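PDB 3BWT: pumilio homology domain family member 4 from Saccharomyces cerevisiae, which binds mRNA through its Pumilio homology domain, a row of eight repeats that recognises single-stranded RNA. Local coordinates for residues G60-Q65 with G96-Q101; K102-I107 with Q138-R143; M262-L267 with D300-R305. All blocks are in the same frame, centred on the assembly; numbering follows the deposited sequence.

Contact 1. Residues G60-Q65 with G96-Q101; sequences GNYLIQ and GTRALQ
Asn61 meets Arg98 because its CG is tucked between the backbone N and the carbonyl carbon (chi1 80°), which swings the amide up toward the facing helix, while the arginine chain bends at its third torsion (chi3 -89°) and turns its guanidinium back to that amide. Asn61 OD1 lies 3.0 Å from Arg98 NH1, near the guanidinium plane. The same oxygen accepts a hydrogen bond from Gln65 NE2, 3.1 Å away and in the plane of the glutamine amide, and sits over the centre of the Tyr62 ring. Asn61 ND2 is held by the carbonyl oxygen of Asp57, so both ends of the amide are engaged. Tyr62 slants across the arginine, its ring plane only 11° from that of the guanidinium, placing OH over one face of that group, 3.3 Å from Arg98 NH1 but at a poor angle for a hydrogen bond. Below this polar layer, Gln65 CG rests 3.8 Å from Ala99 CA, its NE2 lies near Arg98 CB, and Ala99 CB packs against Asn61 CB. Without the amide of Gln65, as with an alanine here, Asn61 OD1 would probably lose its donor, leaving the asparagine to rely on its Asp57 bond and the backbone of Arg98 and Ala99 less covered. The helix axes run 8.8 Å apart and virtually parallel, joining Pumilio repeats 2 and 3. Asn61, Tyr62 and Gln65 follow the NYxxQ pattern of a PUF recognition helix, in which such side chains probably read and stack on RNA bases, as in relatives.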
ATOM      1  N   GLY A  60     -16.938 -19.962   7.055  1.00 18.34           N
ATOM      2  CA  GLY A  60     -17.951 -19.110   7.647  1.00 17.93           C
ATOM      3  C   GLY A  60     -17.767 -17.651   7.284  1.00 20.91           C
ATOM      4  O   GLY A  60     -18.742 -16.910   7.116  1.00 20.73           O
ATOM      5  N   ASN A  61     -16.517 -17.222   7.161  1.00 19.88           N
ATOM      6  CA  ASN A  61     -16.271 -15.830   6.832  1.00 18.74           C
ATOM      7  C   ASN A  61     -16.965 -15.435   5.530  1.00 20.10           C
ATOM      8  O   ASN A  61     -17.484 -14.323   5.421  1.00 19.37           O
ATOM      9  CB  ASN A  61     -14.767 -15.500   6.801  1.00 20.57           C
ATOM     10  CG  ASN A  61     -14.090 -15.926   5.509  1.00 21.23           C
ATOM     11  OD1 ASN A  61     -13.947 -15.129   4.582  1.00 18.81           O
ATOM     12  ND2 ASN A  61     -13.665 -17.185   5.445  1.00 21.39           N
ATOM     13  N   TYR A  62     -16.992 -16.345   4.554  1.00 21.75           N
ATOM     14  CA  TYR A  62     -17.565 -16.022   3.238  1.00 24.23           C
ATOM     15  C   TYR A  62     -19.075 -15.872   3.311  1.00 19.96           C
ATOM     16  O   TYR A  62     -19.663 -15.081   2.578  1.00 21.76           O
ATOM     17  CB  TYR A  62     -17.199 -17.064   2.183  1.00 19.40           C
ATOM     18  CG  TYR A  62     -15.739 -17.079   1.837  1.00 25.74           C
ATOM     19  CD1 TYR A  62     -15.197 -16.131   0.979  1.00 23.95           C
ATOM     20  CD2 TYR A  62     -14.892 -18.044   2.376  1.00 25.09           C
ATOM     21  CE1 TYR A  62     -13.843 -16.145   0.665  1.00 25.13           C
ATOM     22  CE2 TYR A  62     -13.550 -18.064   2.070  1.00 22.51           C
ATOM     23  CZ  TYR A  62     -13.026 -17.119   1.216  1.00 27.49           C
ATOM     24  OH  TYR A  62     -11.679 -17.154   0.919  1.00 28.89           O
ATOM     25  N   LEU A  63     -19.677 -16.653   4.198  1.00 18.16           N
ATOM     26  CA  LEU A  63     -21.084 -16.568   4.506  1.00 18.03           C
ATOM     27  C   LEU A  63     -21.426 -15.204   5.093  1.00 20.54           C
ATOM     28  O   LEU A  63     -22.311 -14.511   4.591  1.00 20.05           O
ATOM     29  CB  LEU A  63     -21.444 -17.657   5.499  1.00 18.14           C
ATOM     30  CG  LEU A  63     -22.893 -17.775   5.947  1.00 18.22           C
ATOM     31  CD1 LEU A  63     -23.809 -18.022   4.762  1.00 18.51           C
ATOM     32  CD2 LEU A  63     -22.989 -18.910   6.958  1.00 20.06           C
ATOM     33  N   ILE A  64     -20.729 -14.817   6.155  1.00 19.37           N
ATOM     34  CA  ILE A  64     -20.978 -13.516   6.768  1.00 19.57           C
ATOM     35  C   ILE A  64     -20.795 -12.376   5.760  1.00 19.18           C
ATOM     36  O   ILE A  64     -21.542 -11.404   5.774  1.00 18.92           O
ATOM     37  CB  ILE A  64     -20.096 -13.287   8.015  1.00 22.96           C
ATOM     38  CG1 ILE A  64     -20.289 -14.431   9.017  1.00 21.30           C
ATOM     39  CG2 ILE A  64     -20.422 -11.943   8.671  1.00 17.76           C
ATOM     40  CD1 ILE A  64     -21.695 -14.515   9.579  1.00 18.33           C
ATOM     41  N   GLN A  65     -19.804 -12.504   4.882  1.00 20.93           N
ATOM     42  CA  GLN A  65     -19.592 -11.532   3.813  1.00 18.52           C
ATOM     43  C   GLN A  65     -20.827 -11.438   2.938  1.00 20.53           C
ATOM     44  O   GLN A  65     -21.255 -10.346   2.562  1.00 20.16           O
ATOM     45  CB  GLN A  65     -18.409 -11.935   2.941  1.00 17.55           C
ATOM     46  CG  GLN A  65     -17.068 -11.766   3.605  1.00 19.74           C
ATOM     47  CD  GLN A  65     -15.934 -11.858   2.625  1.00 19.17           C
ATOM     48  OE1 GLN A  65     -15.824 -11.047   1.710  1.00 25.91           O
ATOM     49  NE2 GLN A  65     -15.072 -12.844   2.812  1.00 22.90           N
ATOM     50  N   GLY A  96     -11.172 -13.414   9.170  1.00 17.21           N
ATOM     51  CA  GLY A  96     -11.657 -12.246   9.868  1.00 17.04           C
ATOM     52  C   GLY A  96     -11.369 -10.936   9.147  1.00 18.15           C
ATOM     53  O   GLY A  96     -12.257 -10.094   9.005  1.00 19.03           O
ATOM     54  N   THR A  97     -10.138 -10.754   8.686  1.00 17.23           N
ATOM     55  CA  THR A  97      -9.790  -9.537   7.973  1.00 17.86           C
ATOM     56  C   THR A  97     -10.589  -9.380   6.681  1.00 19.28           C
ATOM     57  O   THR A  97     -10.865  -8.271   6.254  1.00 18.39           O
ATOM     58  CB  THR A  97      -8.276  -9.452   7.649  1.00 21.14           C
ATOM     59  OG1 THR A  97      -7.975  -8.164   7.092  1.00 17.76           O
ATOM     60  CG2 THR A  97      -7.861 -10.532   6.645  1.00 18.80           C
ATOM     61  N   ARG A  98     -10.957 -10.483   6.043  1.00 19.47           N
ATOM     62  CA  ARG A  98     -11.728 -10.371   4.810  1.00 21.35           C
ATOM     63  C   ARG A  98     -13.201 -10.079   5.105  1.00 24.65           C
ATOM     64  O   ARG A  98     -13.845  -9.276   4.418  1.00 22.74           O
ATOM     65  CB  ARG A  98     -11.540 -11.597   3.902  1.00 21.12           C
ATOM     66  CG  ARG A  98     -10.348 -11.432   2.949  1.00 37.00           C
ATOM     67  CD  ARG A  98     -10.252 -12.531   1.905  1.00 59.14           C
ATOM     68  NE  ARG A  98      -9.469 -13.679   2.363  1.00 55.29           N
ATOM     69  CZ  ARG A  98      -9.989 -14.741   2.975  1.00 52.10           C
ATOM     70  NH1 ARG A  98     -11.297 -14.794   3.207  1.00 29.78           N
ATOM     71  NH2 ARG A  98      -9.205 -15.750   3.357  1.00 48.93           N
ATOM     72  N   ALA A  99     -13.720 -10.705   6.154  1.00 22.04           N
ATOM     73  CA  ALA A  99     -15.088 -10.458   6.563  1.00 19.57           C
ATOM     74  C   ALA A  99     -15.244  -9.015   7.035  1.00 19.34           C
ATOM     75  O   ALA A  99     -16.262  -8.384   6.791  1.00 20.27           O
ATOM     76  CB  ALA A  99     -15.477 -11.416   7.656  1.00 17.77           C
ATOM     77  N   LEU A 100     -14.228  -8.497   7.713  1.00 20.25           N
ATOM     78  CA  LEU A 100     -14.320  -7.172   8.318  1.00 18.98           C
ATOM     79  C   LEU A 100     -14.121  -6.073   7.281  1.00 20.12           C
ATOM     80  O   LEU A 100     -14.616  -4.958   7.446  1.00 19.55           O
ATOM     81  CB  LEU A 100     -13.306  -7.034   9.449  1.00 18.82           C
ATOM     82  CG  LEU A 100     -13.176  -5.701  10.187  1.00 17.82           C
ATOM     83  CD1 LEU A 100     -14.520  -5.162  10.574  1.00 17.57           C
ATOM     84  CD2 LEU A 100     -12.323  -5.907  11.411  1.00 17.78           C
ATOM     85  N   GLN A 101     -13.397  -6.388   6.212  1.00 20.87           N
ATOM     86  CA  GLN A 101     -13.279  -5.470   5.092  1.00 19.10           C
ATOM     87  C   GLN A 101     -14.626  -5.341   4.386  1.00 19.22           C
ATOM     88  O   GLN A 101     -15.036  -4.245   4.010  1.00 21.10           O
ATOM     89  CB  GLN A 101     -12.213  -5.949   4.113  1.00 19.56           C
ATOM     90  CG  GLN A 101     -10.810  -5.925   4.679  1.00 19.34           C
ATOM     91  CD  GLN A 101      -9.764  -6.426   3.695  1.00 19.37           C
ATOM     92  OE1 GLN A 101      -9.674  -5.938   2.577  1.00 23.78           O
ATOM     93  NE2 GLN A 101      -8.961  -7.395   4.118  1.00 20.68           N
TER

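Contact 2. Residues K102-I107 with Q138-R143; sequences KLIECI and QKCLQR
Glu105 reaches across to Lys139 and Arg143, its CB lying 3.8 Å from Arg143 NH1. CG sits over the centre of one guanidinium face, 3.4 Å from Arg143 CZ, so the aliphatic stem rather than the carboxylate covers the arginine. Extended beyond CG (chi2 172°), the chain carries CD on to the two oxygens. OE2 takes a hydrogen bond from Lys139 NZ at 2.7 Å, on its anti lone pair; its pairing with Arg143 NH2 is purely electrostatic, since the oxygen stands well out of the guanidinium plane. OE1 pairs weakly, at 3.5 Å, with Lys102 NZ one turn back. Three cations thus share one carboxylate, which probably favours its ionised form. A water in the guanidinium plane accepts from Arg143 NH1 and donates to Glu105 O, tying the arginine to the opposite backbone. Beneath the charges, Ile104 CG2 packs 3.7 Å from Lys139 CG, whose chain bends at chi2 and chi3 to reach the glutamate, and Ile104 CD1 meets Cys140 SG at 3.8 Å. The result is an interhelical salt-bridge network between helix segments of Pumilio repeats 3 and 4, inclined by 15° and stacked side by side in the alpha-helical repeat fold.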
ATOM      1  N   LYS A 102     -15.319  -6.459   4.221  1.00 18.87           N
ATOM      2  CA  LYS A 102     -16.648  -6.440   3.616  1.00 20.79           C
ATOM      3  C   LYS A 102     -17.642  -5.629   4.444  1.00 20.19           C
ATOM      4  O   LYS A 102     -18.435  -4.853   3.902  1.00 19.72           O
ATOM      5  CB  LYS A 102     -17.184  -7.851   3.423  1.00 18.93           C
ATOM      6  CG  LYS A 102     -18.270  -7.927   2.365  1.00 24.09           C
ATOM      7  CD  LYS A 102     -17.659  -7.678   1.011  1.00 33.07           C
ATOM      8  CE  LYS A 102     -18.669  -7.777  -0.100  1.00 32.66           C
ATOM      9  NZ  LYS A 102     -17.979  -7.561  -1.402  1.00 50.58           N
ATOM     10  N   LEU A 103     -17.602  -5.823   5.756  1.00 18.04           N
ATOM     11  CA  LEU A 103     -18.440  -5.050   6.658  1.00 18.83           C
ATOM     12  C   LEU A 103     -18.262  -3.560   6.397  1.00 19.48           C
ATOM     13  O   LEU A 103     -19.231  -2.828   6.216  1.00 21.58           O
ATOM     14  CB  LEU A 103     -18.100  -5.381   8.106  1.00 17.74           C
ATOM     15  CG  LEU A 103     -18.988  -4.821   9.219  1.00 17.97           C
ATOM     16  CD1 LEU A 103     -19.033  -5.787  10.393  1.00 18.58           C
ATOM     17  CD2 LEU A 103     -18.498  -3.457   9.675  1.00 19.28           C
ATOM     18  N   ILE A 104     -17.012  -3.118   6.374  1.00 19.64           N
ATOM     19  CA  ILE A 104     -16.683  -1.725   6.103  1.00 20.62           C
ATOM     20  C   ILE A 104     -17.191  -1.265   4.729  1.00 22.69           C
ATOM     21  O   ILE A 104     -17.722  -0.164   4.591  1.00 22.17           O
ATOM     22  CB  ILE A 104     -15.167  -1.484   6.218  1.00 17.83           C
ATOM     23  CG1 ILE A 104     -14.707  -1.720   7.662  1.00 17.11           C
ATOM     24  CG2 ILE A 104     -14.816  -0.081   5.762  1.00 19.18           C
ATOM     25  CD1 ILE A 104     -13.196  -1.764   7.843  1.00 16.83           C
ATOM     26  N   GLU A 105     -17.043  -2.113   3.719  1.00 20.21           N
ATOM     27  CA  GLU A 105     -17.551  -1.800   2.394  1.00 19.47           C
ATOM     28  C   GLU A 105     -19.057  -1.634   2.391  1.00 22.69           C
ATOM     29  O   GLU A 105     -19.610  -0.895   1.570  1.00 25.91           O
ATOM     30  CB  GLU A 105     -17.178  -2.902   1.416  1.00 21.46           C
ATOM     31  CG  GLU A 105     -15.751  -2.820   0.961  1.00 31.11           C
ATOM     32  CD  GLU A 105     -15.334  -4.011   0.153  1.00 34.66           C
ATOM     33  OE1 GLU A 105     -16.147  -4.958   0.039  1.00 39.67           O
ATOM     34  OE2 GLU A 105     -14.192  -3.996  -0.361  1.00 29.71           O
ATOM     35  N   CYS A 106     -19.721  -2.328   3.311  1.00 22.69           N
ATOM     36  CA  CYS A 106     -21.177  -2.405   3.303  1.00 22.28           C
ATOM     37  C   CYS A 106     -21.889  -1.312   4.091  1.00 23.60           C
ATOM     38  O   CYS A 106     -23.068  -1.065   3.867  1.00 27.66           O
ATOM     39  CB  CYS A 106     -21.639  -3.767   3.813  1.00 21.09           C
ATOM     40  SG  CYS A 106     -21.514  -5.069   2.607  1.00 22.30           S
ATOM     41  N   ILE A 107     -21.190  -0.663   5.012  1.00 24.13           N
ATOM     42  CA  ILE A 107     -21.865   0.270   5.900  1.00 27.91           C
ATOM     43  C   ILE A 107     -22.338   1.515   5.173  1.00 28.49           C
ATOM     44  O   ILE A 107     -21.613   2.111   4.389  1.00 34.91           O
ATOM     45  CB  ILE A 107     -21.027   0.639   7.146  1.00 26.38           C
ATOM     46  CG1 ILE A 107     -19.751   1.378   6.749  1.00 22.57           C
ATOM     47  CG2 ILE A 107     -20.718  -0.609   7.961  1.00 23.68           C
ATOM     48  CD1 ILE A 107     -18.824   1.631   7.920  1.00 22.32           C
ATOM     49  N   GLN A 138      -6.578  -0.159   5.634  1.00 21.68           N
ATOM     50  CA  GLN A 138      -6.628   0.419   4.293  1.00 20.97           C
ATOM     51  C   GLN A 138      -8.059   0.554   3.780  1.00 21.32           C
ATOM     52  O   GLN A 138      -8.392   1.522   3.107  1.00 29.43           O
ATOM     53  CB  GLN A 138      -5.822  -0.417   3.312  1.00 19.62           C
ATOM     54  CG  GLN A 138      -4.353  -0.475   3.609  1.00 20.38           C
ATOM     55  CD  GLN A 138      -3.590  -1.180   2.507  1.00 23.58           C
ATOM     56  OE1 GLN A 138      -3.811  -0.913   1.329  1.00 32.08           O
ATOM     57  NE2 GLN A 138      -2.696  -2.089   2.881  1.00 19.39           N
ATOM     58  N   LYS A 139      -8.902  -0.421   4.090  1.00 21.09           N
ATOM     59  CA  LYS A 139     -10.288  -0.390   3.637  1.00 20.73           C
ATOM     60  C   LYS A 139     -10.954   0.861   4.170  1.00 19.99           C
ATOM     61  O   LYS A 139     -11.743   1.499   3.494  1.00 20.86           O
ATOM     62  CB  LYS A 139     -11.032  -1.631   4.125  1.00 19.54           C
ATOM     63  CG  LYS A 139     -12.404  -1.819   3.530  1.00 19.99           C
ATOM     64  CD  LYS A 139     -12.381  -1.739   2.020  1.00 27.47           C
ATOM     65  CE  LYS A 139     -11.747  -2.957   1.383  1.00 23.72           C
ATOM     66  NZ  LYS A 139     -11.727  -2.830  -0.106  1.00 26.51           N
ATOM     67  N   CYS A 140     -10.610   1.211   5.398  1.00 19.72           N
ATOM     68  CA  CYS A 140     -11.177   2.375   6.039  1.00 20.94           C
ATOM     69  C   CYS A 140     -10.918   3.605   5.200  1.00 23.16           C
ATOM     70  O   CYS A 140     -11.811   4.436   5.007  1.00 23.03           O
ATOM     71  CB  CYS A 140     -10.588   2.547   7.437  1.00 19.03           C
ATOM     72  SG  CYS A 140     -11.293   1.412   8.641  1.00 16.73           S
ATOM     73  N   LEU A 141      -9.690   3.714   4.701  1.00 26.15           N
ATOM     74  CA  LEU A 141      -9.291   4.837   3.861  1.00 20.21           C
ATOM     75  C   LEU A 141      -9.993   4.772   2.506  1.00 23.99           C
ATOM     76  O   LEU A 141     -10.422   5.790   1.967  1.00 28.73           O
ATOM     77  CB  LEU A 141      -7.776   4.853   3.690  1.00 20.17           C
ATOM     78  CG  LEU A 141      -6.972   4.956   4.991  1.00 20.06           C
ATOM     79  CD1 LEU A 141      -5.594   4.330   4.843  1.00 18.53           C
ATOM     80  CD2 LEU A 141      -6.855   6.404   5.444  1.00 20.47           C
ATOM     81  N   GLN A 142     -10.139   3.573   1.958  1.00 23.65           N
ATOM     82  CA  GLN A 142     -10.800   3.446   0.665  1.00 25.38           C
ATOM     83  C   GLN A 142     -12.296   3.741   0.719  1.00 24.89           C
ATOM     84  O   GLN A 142     -12.884   4.069  -0.305  1.00 32.32           O
ATOM     85  CB  GLN A 142     -10.587   2.056   0.067  1.00 19.48           C
ATOM     86  CG  GLN A 142      -9.157   1.600   0.068  1.00 29.13           C
ATOM     87  CD  GLN A 142      -8.982   0.259  -0.613  1.00 45.21           C
ATOM     88  OE1 GLN A 142      -8.913  -0.788   0.046  1.00 34.23           O
ATOM     89  NE2 GLN A 142      -8.924   0.280  -1.946  1.00 38.63           N
ATOM     90  N   ARG A 143     -12.909   3.615   1.896  1.00 20.93           N
ATOM     91  CA  ARG A 143     -14.374   3.604   1.991  1.00 22.66           C
ATOM     92  C   ARG A 143     -14.994   4.749   2.788  1.00 25.40           C
ATOM     93  O   ARG A 143     -16.084   5.207   2.455  1.00 27.07           O
ATOM     94  CB  ARG A 143     -14.890   2.277   2.570  1.00 23.92           C
ATOM     95  CG  ARG A 143     -14.748   1.067   1.657  1.00 23.48           C
ATOM     96  CD  ARG A 143     -15.265   1.362   0.273  1.00 23.98           C
ATOM     97  NE  ARG A 143     -14.786   0.379  -0.693  1.00 31.29           N
ATOM     98  CZ  ARG A 143     -15.570  -0.404  -1.430  1.00 37.74           C
ATOM     99  NH1 ARG A 143     -16.893  -0.322  -1.331  1.00 28.37           N
ATOM    100  NH2 ARG A 143     -15.023  -1.268  -2.275  1.00 41.32           N
TER
HETATM  101  O   HOH W   1     -18.378   1.362   0.182  1.00 23.90           O

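Contact 3. Residues M262-L267 with D300-R305; sequences MILEIL and DYLYKR
The guanidinium of Arg305 lies against Leu267, whose CB stands 4.0 Å above one face, over its centre. Leu264 CD2 approaches the same group obliquely, 4.2 Å from Arg305 NH1. The nitrogens have weak polar partners: NH1 donates to Tyr301 OH within its own helix, and NH2 to Asn268 OD1, just beyond the facing segment. With CG anti to the backbone N (chi1 -177°) and every later torsion also near 180°, Arg305 is fully extended and crosses the leucine at a slant, so that its stem as well as its head makes contact. Leu267 CD1 is 3.4 Å from Arg305 CD, and the other methyl, CD2, lies 3.5 Å from Arg305 CG. The two segments belong to Pumilio repeats 7 and 8; helices 256-279 and 300-310 follow helices 245-253 and 284-298, the probable RNA-facing ones, as expected for the outer layer of the curved PUF fold. Here the axes are 11.1 Å apart and cross at 30°, and branched apolar side chains and the stem of Arg305 lie between them. Leu302 points toward the facing helix: its CD2 touches Leu267 CD1 at 3.5 Å and Leu264 CD2 at 4.2 Å, while its CD1 faces Ile263 CG2. Ile263 and Leu267 also press on Leu306, one turn beyond Leu302. No hydrogen bond crosses between the segments, and Leu264, Tyr301 and Arg305 also touch a crystal neighbour, which may influence how their ends are placed.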
ATOM      1  N   MET A 262      19.212  16.421 -11.094  1.00 30.47           N
ATOM      2  CA  MET A 262      19.864  15.236 -10.536  1.00 30.93           C
ATOM      3  C   MET A 262      20.998  14.753 -11.430  1.00 26.54           C
ATOM      4  O   MET A 262      22.098  14.473 -10.954  1.00 29.06           O
ATOM      5  CB  MET A 262      18.851  14.101 -10.309  1.00 23.79           C
ATOM      6  CG  MET A 262      19.433  12.866  -9.617  1.00 23.02           C
ATOM      7  SD  MET A 262      20.086  13.138  -7.947  1.00 26.04           S
ATOM      8  CE  MET A 262      18.583  13.501  -7.049  1.00 17.89           C
ATOM      9  N   ILE A 263      20.717  14.643 -12.724  1.00 26.47           N
ATOM     10  CA  ILE A 263      21.726  14.256 -13.698  1.00 25.73           C
ATOM     11  C   ILE A 263      22.901  15.219 -13.620  1.00 28.23           C
ATOM     12  O   ILE A 263      24.060  14.820 -13.723  1.00 28.67           O
ATOM     13  CB  ILE A 263      21.143  14.240 -15.122  1.00 27.32           C
ATOM     14  CG1 ILE A 263      20.095  13.129 -15.245  1.00 26.32           C
ATOM     15  CG2 ILE A 263      22.246  14.066 -16.160  1.00 19.88           C
ATOM     16  CD1 ILE A 263      19.406  13.074 -16.592  1.00 25.84           C
ATOM     17  N   LEU A 264      22.585  16.490 -13.414  1.00 27.25           N
ATOM     18  CA  LEU A 264      23.590  17.533 -13.270  1.00 27.42           C
ATOM     19  C   LEU A 264      24.490  17.323 -12.069  1.00 31.03           C
ATOM     20  O   LEU A 264      25.710  17.470 -12.168  1.00 37.38           O
ATOM     21  CB  LEU A 264      22.916  18.893 -13.152  1.00 34.46           C
ATOM     22  CG  LEU A 264      22.904  19.728 -14.424  1.00 37.66           C
ATOM     23  CD1 LEU A 264      22.034  20.959 -14.219  1.00 49.57           C
ATOM     24  CD2 LEU A 264      24.331  20.111 -14.790  1.00 31.78           C
ATOM     25  N   GLU A 265      23.884  17.009 -10.930  1.00 33.16           N
ATOM     26  CA  GLU A 265      24.634  16.743  -9.710  1.00 35.39           C
ATOM     27  C   GLU A 265      25.602  15.591  -9.931  1.00 33.96           C
ATOM     28  O   GLU A 265      26.789  15.677  -9.604  1.00 33.72           O
ATOM     29  CB  GLU A 265      23.683  16.396  -8.569  1.00 38.38           C
ATOM     30  CG  GLU A 265      24.346  16.405  -7.208  1.00 43.33           C
ATOM     31  CD  GLU A 265      24.731  17.800  -6.777  1.00 41.77           C
ATOM     32  OE1 GLU A 265      24.238  18.760  -7.403  1.00 35.51           O
ATOM     33  OE2 GLU A 265      25.518  17.934  -5.816  1.00 51.66           O
ATOM     34  N   ILE A 266      25.078  14.509 -10.490  1.00 31.74           N
ATOM     35  CA  ILE A 266      25.896  13.355 -10.844  1.00 36.15           C
ATOM     36  C   ILE A 266      27.057  13.750 -11.765  1.00 36.24           C
ATOM     37  O   ILE A 266      28.187  13.299 -11.575  1.00 42.24           O
ATOM     38  CB  ILE A 266      25.025  12.235 -11.469  1.00 26.94           C
ATOM     39  CG1 ILE A 266      24.117  11.630 -10.389  1.00 21.29           C
ATOM     40  CG2 ILE A 266      25.885  11.173 -12.131  1.00 20.02           C
ATOM     41  CD1 ILE A 266      23.105  10.645 -10.900  1.00 22.24           C
ATOM     42  N   LEU A 267      26.781  14.612 -12.741  1.00 33.45           N
ATOM     43  CA  LEU A 267      27.816  15.110 -13.651  1.00 34.08           C
ATOM     44  C   LEU A 267      28.845  16.011 -12.981  1.00 29.76           C
ATOM     45  O   LEU A 267      30.029  15.933 -13.288  1.00 28.66           O
ATOM     46  CB  LEU A 267      27.190  15.866 -14.825  1.00 31.14           C
ATOM     47  CG  LEU A 267      26.879  15.047 -16.077  1.00 37.22           C
ATOM     48  CD1 LEU A 267      26.031  15.868 -17.036  1.00 37.31           C
ATOM     49  CD2 LEU A 267      28.158  14.554 -16.756  1.00 29.42           C
ATOM     50  N   ASP A 300      20.389  16.427 -25.113  1.00 40.33           N
ATOM     51  CA  ASP A 300      21.576  16.026 -25.855  1.00 38.52           C
ATOM     52  C   ASP A 300      22.866  16.549 -25.234  1.00 39.85           C
ATOM     53  O   ASP A 300      23.899  15.882 -25.276  1.00 35.22           O
ATOM     54  CB  ASP A 300      21.460  16.503 -27.302  1.00 29.29           C
ATOM     55  CG  ASP A 300      20.136  16.115 -27.926  1.00 58.16           C
ATOM     56  OD1 ASP A 300      19.883  14.898 -28.076  1.00 61.01           O
ATOM     57  OD2 ASP A 300      19.345  17.025 -28.253  1.00 69.24           O
ATOM     58  N   TYR A 301      22.810  17.743 -24.661  1.00 31.43           N
ATOM     59  CA  TYR A 301      23.992  18.320 -24.052  1.00 28.34           C
ATOM     60  C   TYR A 301      24.430  17.505 -22.840  1.00 30.02           C
ATOM     61  O   TYR A 301      25.619  17.330 -22.591  1.00 33.80           O
ATOM     62  CB  TYR A 301      23.752  19.780 -23.669  1.00 29.99           C
ATOM     63  CG  TYR A 301      24.623  20.242 -22.526  1.00 46.24           C
ATOM     64  CD1 TYR A 301      24.159  20.183 -21.220  1.00 49.01           C
ATOM     65  CD2 TYR A 301      25.918  20.712 -22.743  1.00 49.07           C
ATOM     66  CE1 TYR A 301      24.941  20.590 -20.163  1.00 40.85           C
ATOM     67  CE2 TYR A 301      26.716  21.119 -21.681  1.00 42.68           C
ATOM     68  CZ  TYR A 301      26.208  21.054 -20.395  1.00 41.09           C
ATOM     69  OH  TYR A 301      26.954  21.456 -19.321  1.00 49.31           O
ATOM     70  N   LEU A 302      23.461  17.003 -22.086  1.00 37.94           N
ATOM     71  CA  LEU A 302      23.761  16.205 -20.906  1.00 31.48           C
ATOM     72  C   LEU A 302      24.196  14.793 -21.298  1.00 28.48           C
ATOM     73  O   LEU A 302      25.117  14.233 -20.707  1.00 27.52           O
ATOM     74  CB  LEU A 302      22.556  16.172 -19.957  1.00 31.87           C
ATOM     75  CG  LEU A 302      22.249  17.459 -19.176  1.00 33.84           C
ATOM     76  CD1 LEU A 302      20.943  17.349 -18.382  1.00 31.23           C
ATOM     77  CD2 LEU A 302      23.397  17.837 -18.248  1.00 33.37           C
ATOM     78  N   TYR A 303      23.537  14.224 -22.302  1.00 27.46           N
ATOM     79  CA  TYR A 303      23.850  12.873 -22.767  1.00 31.92           C
ATOM     80  C   TYR A 303      25.278  12.765 -23.302  1.00 37.20           C
ATOM     81  O   TYR A 303      26.035  11.855 -22.942  1.00 34.94           O
ATOM     82  CB  TYR A 303      22.859  12.445 -23.850  1.00 28.23           C
ATOM     83  CG  TYR A 303      23.199  11.128 -24.507  1.00 38.19           C
ATOM     84  CD1 TYR A 303      22.941   9.918 -23.862  1.00 33.16           C
ATOM     85  CD2 TYR A 303      23.782  11.088 -25.776  1.00 32.81           C
ATOM     86  CE1 TYR A 303      23.250   8.701 -24.465  1.00 34.79           C
ATOM     87  CE2 TYR A 303      24.092   9.883 -26.387  1.00 30.29           C
ATOM     88  CZ  TYR A 303      23.824   8.693 -25.728  1.00 44.73           C
ATOM     89  OH  TYR A 303      24.124   7.496 -26.333  1.00 40.79           O
ATOM     90  N   LYS A 304      25.633  13.696 -24.177  1.00 36.27           N
ATOM     91  CA  LYS A 304      26.972  13.755 -24.726  1.00 36.76           C
ATOM     92  C   LYS A 304      27.972  14.000 -23.608  1.00 35.63           C
ATOM     93  O   LYS A 304      29.075  13.447 -23.617  1.00 36.03           O
ATOM     94  CB  LYS A 304      27.064  14.849 -25.799  1.00 48.29           C
ATOM     95  CG  LYS A 304      26.246  14.531 -27.056  1.00 60.45           C
ATOM     96  CD  LYS A 304      26.442  13.068 -27.471  1.00 72.07           C
ATOM     97  CE  LYS A 304      25.767  12.739 -28.798  1.00 78.83           C
ATOM     98  NZ  LYS A 304      25.994  11.310 -29.186  1.00 68.67           N
ATOM     99  N   ARG A 305      27.579  14.816 -22.636  1.00 28.57           N
ATOM    100  CA  ARG A 305      28.444  15.080 -21.500  1.00 30.13           C
ATOM    101  C   ARG A 305      28.698  13.813 -20.666  1.00 43.11           C
ATOM    102  O   ARG A 305      29.845  13.504 -20.325  1.00 46.10           O
ATOM    103  CB  ARG A 305      27.890  16.217 -20.646  1.00 27.60           C
ATOM    104  CG  ARG A 305      28.807  16.562 -19.502  1.00 36.27           C
ATOM    105  CD  ARG A 305      28.311  17.748 -18.700  1.00 27.35           C
ATOM    106  NE  ARG A 305      29.193  18.054 -17.579  1.00 34.16           N
ATOM    107  CZ  ARG A 305      28.990  19.038 -16.706  1.00 44.05           C
ATOM    108  NH1 ARG A 305      27.939  19.847 -16.826  1.00 49.64           N
ATOM    109  NH2 ARG A 305      29.853  19.231 -15.722  1.00 42.14           N
TER

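How the contacts relate
Contacts 1 and 2 are two neighbouring interfaces that share helix 96-106, which offers its first half to residues 60-65 and its second half to residues 138-143, linking Pumilio repeats 2, 3 and 4. Their centres lie 12 Å apart, and they touch directly, with Gln65 O 3.8 Å from Lys102 CG and Gln101 O 3.6 Å from Lys139 CG. Contact 3 joins repeats 7 and 8 across the chain's centre, 54 Å from contact 1 and 47 Å from contact 2, centre to centre. The nearest atoms of contacts 2 and 3 are about 28 Å apart. Contact 1 includes some of the residues that probably read bases; contacts 1 and 2 lie on probable RNA-facing helices, contact 3 probably in the outer layer.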